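PDB 7ATL: esterase from uncultured bacterium pCosCE1, which hydrolyses carboxylic esters as a family VIII carboxylesterase and also has promiscuous acyltransferase activity. Local coordinates for residues D122-Q127 with E246-P251; F169-A174 with L337-V342. One frame throughout, in Å; residues are numbered along the deposited sequence.

Interaction 1 (D122-Q127 with E246-P251); sequences DYRLSQ and EIELAP
Arg124 and Glu248 supply the charged part of this contact, a salt bridge made through one nitrogen and one oxygen. Arg124 NH2 donates to Glu248 OE1 at 2.7 Å, with an angle of 145° at the hydrogen. Glu248 OE1 receives it on its anti lone pair, the one away from the other oxygen, and lies somewhat tilted from the guanidinium plane. The guanidinium and carboxylate planes stand 86° apart, which rules out a flat two-pronged pairing. A bend at chi3 (125°) carries the arginine head across to the strand, and its NH1 serves a second carboxylate, that of Glu143, so the group is shared between two acids.

Apolar packing adds a second element. Leu125 and Ile247 run side by side in the same direction, and their outer methyls meet at 3.7 Å between Leu125 CD2 and Ile247 CD1.

The backbones draw close as well. Leu125 CA approaches Glu246 O at 3.4 Å in a CA-H...O contact, and water 1 joins the two segments by donating to Gln127 O (2.8 Å) while accepting from Glu246 N (3.0 Å).

Local bonds shape the loop itself. The 3-10 turn closes with Ser126 N on Tyr123 O at 3.0 Å, and Gln127 NE2 reaches Asp122 OD2 at 3.1 Å from above the carboxylate plane.

This turn thus rests against strand 246-249 of a two-stranded antiparallel sheet, while Tyr123 OH hydrogen-bonds Lys68 of a probable SxxK motif (Ser65, Lys68), so the loop borders the probable active site of a beta-lactamase-type fold.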
loop_
_atom_site.group_PDB
_atom_site.type_symbol
_atom_site.label_atom_id
_atom_site.label_comp_id
_atom_site.label_asym_id
_atom_site.label_seq_id
_atom_site.Cartn_x
_atom_site.Cartn_y
_atom_site.Cartn_z
ATOM N N ASP A 122 11.982 -9.203 -5.356
ATOM C CA ASP A 122 10.756 -10.032 -5.441
ATOM C C ASP A 122 9.995 -9.940 -4.112
ATOM O O ASP A 122 10.362 -9.137 -3.239
ATOM C CB ASP A 122 11.102 -11.477 -5.835
ATOM C CG ASP A 122 10.018 -12.207 -6.622
ATOM O OD1 ASP A 122 8.901 -11.637 -6.776
ATOM O OD2 ASP A 122 10.283 -13.359 -7.060
ATOM N N TYR A 123 8.909 -10.686 -4.010
ATOM C CA TYR A 123 8.178 -10.958 -2.757
ATOM C C TYR A 123 8.160 -12.476 -2.594
ATOM O O TYR A 123 8.047 -13.152 -3.630
ATOM C CB TYR A 123 6.760 -10.399 -2.840
ATOM C CG TYR A 123 6.494 -9.136 -2.067
ATOM C CD1 TYR A 123 6.909 -8.985 -0.749
ATOM C CD2 TYR A 123 5.732 -8.117 -2.626
ATOM C CE1 TYR A 123 6.628 -7.830 -0.034
ATOM C CE2 TYR A 123 5.429 -6.965 -1.917
ATOM C CZ TYR A 123 5.888 -6.820 -0.627
ATOM O OH TYR A 123 5.600 -5.680 0.049
ATOM N N ARG A 124 8.292 -12.968 -1.366
ATOM C CA ARG A 124 8.221 -14.407 -1.043
ATOM C C ARG A 124 6.839 -14.913 -1.443
ATOM O O ARG A 124 6.743 -16.086 -1.886
ATOM C CB ARG A 124 8.490 -14.605 0.451
ATOM C CG ARG A 124 8.642 -16.047 0.912
ATOM C CD ARG A 124 8.860 -16.058 2.415
ATOM N NE ARG A 124 7.869 -16.923 3.040
ATOM C CZ ARG A 124 7.007 -16.584 3.995
ATOM N NH1 ARG A 124 6.971 -15.364 4.502
ATOM N NH2 ARG A 124 6.182 -17.498 4.471
ATOM N N LEU A 125 5.815 -14.061 -1.324
ATOM C CA LEU A 125 4.413 -14.439 -1.660
ATOM C C LEU A 125 4.234 -14.547 -3.180
ATOM O O LEU A 125 3.219 -15.164 -3.588
ATOM C CB LEU A 125 3.412 -13.478 -1.013
ATOM C CG LEU A 125 3.582 -11.985 -1.295
ATOM C CD1 LEU A 125 3.324 -11.636 -2.749
ATOM C CD2 LEU A 125 2.654 -11.175 -0.420
ATOM N N SER A 126 5.164 -14.009 -3.987
ATOM C CA SER A 126 5.192 -14.177 -5.466
ATOM C C SER A 126 5.964 -15.435 -5.854
ATOM O O SER A 126 6.027 -15.694 -7.076
ATOM C CB SER A 126 5.811 -13.023 -6.176
ATOM O OG SER A 126 5.237 -11.817 -5.742
ATOM N N GLN A 127 6.568 -16.141 -4.884
ATOM C CA GLN A 127 7.429 -17.316 -5.167
ATOM C C GLN A 127 6.688 -18.576 -4.757
ATOM O O GLN A 127 5.927 -18.546 -3.803
ATOM C CB GLN A 127 8.779 -17.157 -4.481
ATOM C CG GLN A 127 9.675 -16.142 -5.180
ATOM C CD GLN A 127 11.025 -16.048 -4.513
ATOM O OE1 GLN A 127 11.363 -16.793 -3.582
ATOM N NE2 GLN A 127 11.809 -15.101 -4.987
ATOM N N GLU A 246 1.014 -17.975 -2.329
ATOM C CA GLU A 246 0.497 -18.095 -0.948
ATOM C C GLU A 246 1.134 -16.997 -0.119
ATOM O O GLU A 246 2.341 -16.793 -0.233
ATOM C CB GLU A 246 0.766 -19.473 -0.334
ATOM C CG GLU A 246 -0.106 -20.568 -0.924
ATOM C CD GLU A 246 -0.153 -21.843 -0.097
ATOM O OE1 GLU A 246 0.674 -21.981 0.836
ATOM O OE2 GLU A 246 -1.023 -22.696 -0.375
ATOM N N ILE A 247 0.314 -16.334 0.682
ATOM C CA ILE A 247 0.720 -15.204 1.553
ATOM C C ILE A 247 0.524 -15.655 3.002
ATOM O O ILE A 247 -0.499 -16.320 3.294
ATOM C CB ILE A 247 -0.076 -13.922 1.217
ATOM C CG1 ILE A 247 0.221 -12.806 2.220
ATOM C CG2 ILE A 247 -1.571 -14.215 1.142
ATOM C CD1 ILE A 247 -0.266 -11.468 1.801
ATOM N N GLU A 248 1.465 -15.287 3.866
ATOM C CA GLU A 248 1.460 -15.613 5.311
ATOM C C GLU A 248 1.026 -14.369 6.076
ATOM O O GLU A 248 1.786 -13.394 6.073
ATOM C CB GLU A 248 2.854 -16.061 5.764
ATOM C CG GLU A 248 2.806 -16.779 7.087
ATOM C CD GLU A 248 4.103 -17.269 7.701
ATOM O OE1 GLU A 248 5.144 -17.377 6.996
ATOM O OE2 GLU A 248 4.045 -17.530 8.911
ATOM N N LEU A 249 -0.122 -14.424 6.746
ATOM C CA LEU A 249 -0.652 -13.269 7.507
ATOM C C LEU A 249 -0.703 -13.608 8.991
ATOM O O LEU A 249 -1.101 -14.729 9.339
ATOM C CB LEU A 249 -2.047 -12.927 6.998
ATOM C CG LEU A 249 -2.099 -12.411 5.566
ATOM C CD1 LEU A 249 -3.559 -12.248 5.102
ATOM C CD2 LEU A 249 -1.313 -11.118 5.448
ATOM N N ALA A 250 -0.323 -12.640 9.815
ATOM C CA ALA A 250 -0.335 -12.737 11.280
ATOM C C ALA A 250 -0.952 -11.454 11.823
ATOM O O ALA A 250 -0.253 -10.499 12.155
ATOM C CB ALA A 250 1.059 -13.003 11.782
ATOM N N PRO A 251 -2.299 -11.403 11.917
ATOM C CA PRO A 251 -2.999 -10.232 12.453
ATOM C C PRO A 251 -2.560 -9.747 13.844
ATOM O O PRO A 251 -2.783 -8.595 14.124
ATOM C CB PRO A 251 -4.472 -10.651 12.442
ATOM C CG PRO A 251 -4.511 -11.661 11.319
ATOM C CD PRO A 251 -3.224 -12.440 11.442
HETATM O O HOH W 1 3.993 -18.283 -1.755
#

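Interaction 2 (F169-A174 with L337-V342); sequences FRYSLA and LQWGGV
Tyr171 OH is held by three groups at once: the indole N-H of Trp339, the hydroxyl of Ser65 and the amine of Lys68. The tryptophan bond, from Trp339 NE1 to Tyr171 OH, is 3.0 Å long and almost straight, at 176°, with the oxygen lying in the indole plane. An N-H directed this way helps fix where the phenol oxygen sits beside the serine and lysine.

The rings add contact area of their own. Tyr171 and Trp339 point in opposite directions and slide past one another, so that CZ2 of the indole comes over one face of the phenol, 3.5 Å from Tyr171 CE1. With the planes at 59°, the pair is neither stacked nor perpendicular. In Trp339 a chi1 of -151° places CG anti to the backbone N and sends the indole from strand 337-341 toward the loop.

Trp339, Gly340 and Gly341 form the WGG sequence familiar in family VIII esterases, at the place of the KTG box on the matching strand of beta-lactamases. Tyr171 heads a YSL sequence, and its contacts with Ser65 and Lys68 are consistent with a Ser-Lys-Tyr catalytic centre.

Phe169 extends the aromatic cluster: its CZ lies 4.4 Å from Trp339 CH2, and Phe315 meets both rings, edge-to-face in the case of Trp339. One face of the Phe169 ring looks onto Tyr171 N, 4.1 Å above the plane and offset toward the rim. Past the tyrosine, Ser172 OG accepts from Ala174 N at 2.9 Å in an ST turn that leads into helix 174-186, and the same oxygen bonds His117.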
loop_
_atom_site.group_PDB
_atom_site.type_symbol
_atom_site.label_atom_id
_atom_site.label_comp_id
_atom_site.label_asym_id
_atom_site.label_seq_id
_atom_site.Cartn_x
_atom_site.Cartn_y
_atom_site.Cartn_z
ATOM N N PHE A 169 9.322 -4.106 -14.294
ATOM C CA PHE A 169 8.499 -3.996 -13.075
ATOM C C PHE A 169 8.250 -5.390 -12.517
ATOM O O PHE A 169 7.910 -6.283 -13.289
ATOM C CB PHE A 169 7.170 -3.321 -13.388
ATOM C CG PHE A 169 6.220 -3.245 -12.224
ATOM C CD1 PHE A 169 6.262 -2.176 -11.347
ATOM C CD2 PHE A 169 5.231 -4.200 -12.060
ATOM C CE1 PHE A 169 5.346 -2.078 -10.312
ATOM C CE2 PHE A 169 4.317 -4.098 -11.024
ATOM C CZ PHE A 169 4.389 -3.047 -10.144
ATOM N N ARG A 170 8.450 -5.537 -11.210
ATOM C CA ARG A 170 8.136 -6.748 -10.419
ATOM C C ARG A 170 7.853 -6.277 -8.997
ATOM O O ARG A 170 8.787 -5.762 -8.334
ATOM C CB ARG A 170 9.260 -7.788 -10.479
ATOM C CG ARG A 170 8.843 -9.184 -10.013
ATOM C CD ARG A 170 10.073 -10.058 -9.799
ATOM N NE ARG A 170 10.653 -10.353 -11.098
ATOM C CZ ARG A 170 10.236 -11.331 -11.912
ATOM N NH1 ARG A 170 9.268 -12.150 -11.544
ATOM N NH2 ARG A 170 10.802 -11.498 -13.091
ATOM N N TYR A 171 6.602 -6.443 -8.570
ATOM C CA TYR A 171 6.129 -6.009 -7.238
ATOM C C TYR A 171 7.020 -6.660 -6.193
ATOM O O TYR A 171 7.263 -7.855 -6.306
ATOM C CB TYR A 171 4.667 -6.385 -7.032
ATOM C CG TYR A 171 4.009 -5.649 -5.908
ATOM C CD1 TYR A 171 4.125 -4.277 -5.770
ATOM C CD2 TYR A 171 3.222 -6.324 -5.008
ATOM C CE1 TYR A 171 3.500 -3.593 -4.744
ATOM C CE2 TYR A 171 2.598 -5.661 -3.966
ATOM C CZ TYR A 171 2.730 -4.292 -3.835
ATOM O OH TYR A 171 2.079 -3.674 -2.812
ATOM N N SER A 172 7.499 -5.896 -5.218
ATOM C CA SER A 172 8.711 -6.306 -4.486
ATOM C C SER A 172 8.745 -5.785 -3.049
ATOM O O SER A 172 7.951 -4.932 -2.653
ATOM C CB SER A 172 9.923 -5.878 -5.256
ATOM O OG SER A 172 10.191 -4.505 -5.040
ATOM N N LEU A 173 9.697 -6.334 -2.308
ATOM C CA LEU A 173 10.180 -5.841 -1.004
ATOM C C LEU A 173 10.943 -4.524 -1.149
ATOM O O LEU A 173 11.565 -4.133 -0.169
ATOM C CB LEU A 173 11.102 -6.924 -0.448
ATOM C CG LEU A 173 10.388 -8.080 0.251
ATOM C CD1 LEU A 173 11.353 -9.242 0.476
ATOM C CD2 LEU A 173 9.789 -7.597 1.564
ATOM N N ALA A 174 10.889 -3.848 -2.294
ATOM C CA ALA A 174 11.721 -2.645 -2.521
ATOM C C ALA A 174 11.426 -1.586 -1.462
ATOM O O ALA A 174 12.361 -0.850 -1.105
ATOM C CB ALA A 174 11.527 -2.071 -3.907
ATOM N N LEU A 337 -3.569 8.045 -10.034
ATOM C CA LEU A 337 -2.619 7.262 -9.214
ATOM C C LEU A 337 -3.465 6.351 -8.336
ATOM O O LEU A 337 -4.385 6.873 -7.697
ATOM C CB LEU A 337 -1.757 8.209 -8.375
ATOM C CG LEU A 337 -0.554 7.557 -7.695
ATOM C CD1 LEU A 337 0.501 7.184 -8.730
ATOM C CD2 LEU A 337 0.032 8.470 -6.625
ATOM N N GLN A 338 -3.176 5.051 -8.316
ATOM C CA GLN A 338 -3.994 4.059 -7.579
ATOM C C GLN A 338 -3.109 2.945 -7.048
ATOM O O GLN A 338 -2.175 2.550 -7.742
ATOM C CB GLN A 338 -5.025 3.432 -8.513
ATOM C CG GLN A 338 -5.821 2.284 -7.897
ATOM C CD GLN A 338 -6.932 1.890 -8.834
ATOM O OE1 GLN A 338 -7.936 2.561 -8.939
ATOM N NE2 GLN A 338 -6.750 0.802 -9.556
ATOM N N TRP A 339 -3.460 2.415 -5.891
ATOM C CA TRP A 339 -2.948 1.112 -5.402
ATOM C C TRP A 339 -3.900 0.606 -4.319
ATOM O O TRP A 339 -4.967 1.242 -4.144
ATOM C CB TRP A 339 -1.503 1.280 -4.921
ATOM C CG TRP A 339 -0.681 0.046 -5.064
ATOM C CD1 TRP A 339 -0.064 -0.624 -4.061
ATOM C CD2 TRP A 339 -0.391 -0.665 -6.275
ATOM N NE1 TRP A 339 0.580 -1.715 -4.555
ATOM C CE2 TRP A 339 0.388 -1.779 -5.911
ATOM C CE3 TRP A 339 -0.704 -0.482 -7.628
ATOM C CZ2 TRP A 339 0.852 -2.702 -6.853
ATOM C CZ3 TRP A 339 -0.249 -1.393 -8.558
ATOM C CH2 TRP A 339 0.525 -2.486 -8.172
ATOM N N GLY A 340 -3.564 -0.501 -3.656
ATOM C CA GLY A 340 -4.435 -1.136 -2.648
ATOM C C GLY A 340 -3.645 -1.792 -1.524
ATOM O O GLY A 340 -2.500 -1.332 -1.247
ATOM N N GLY A 341 -4.234 -2.846 -0.933
ATOM C CA GLY A 341 -3.670 -3.637 0.181
ATOM C C GLY A 341 -4.332 -4.994 0.293
ATOM O O GLY A 341 -5.569 -5.062 0.258
ATOM N N VAL A 342 -3.556 -6.053 0.470
ATOM C CA VAL A 342 -4.125 -7.428 0.535
ATOM C C VAL A 342 -5.128 -7.518 1.686
ATOM O O VAL A 342 -6.043 -8.304 1.553
ATOM C CB VAL A 342 -3.051 -8.518 0.672
ATOM C CG1 VAL A 342 -2.056 -8.473 -0.471
ATOM C CG2 VAL A 342 -2.331 -8.440 2.007
#

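Overall arrangement
The two contacts, with centres about 13 Å apart, show how surroundings shape chemistry within one fold. Both are partly buried. Interaction 2, the more central, has buried Trp339 and no exposed touching residue, and joins a loop to the seven-stranded sheet through aromatic rings and an N-H to phenol bond. Interaction 1, farther out, sets exposed Glu246 beside buried Leu125 and Ile247; it ties another loop to the small two-stranded sheet by an arginine-carboxylate salt bridge, a bridging water and methyls. The loops touch: Asp122 O lies 3.0 Å from Leu173 N, a probable hydrogen bond, and the Tyr123 and Tyr171 rings meet edge-to-face. Both tyrosines converge on Lys68 at the probable catalytic centre.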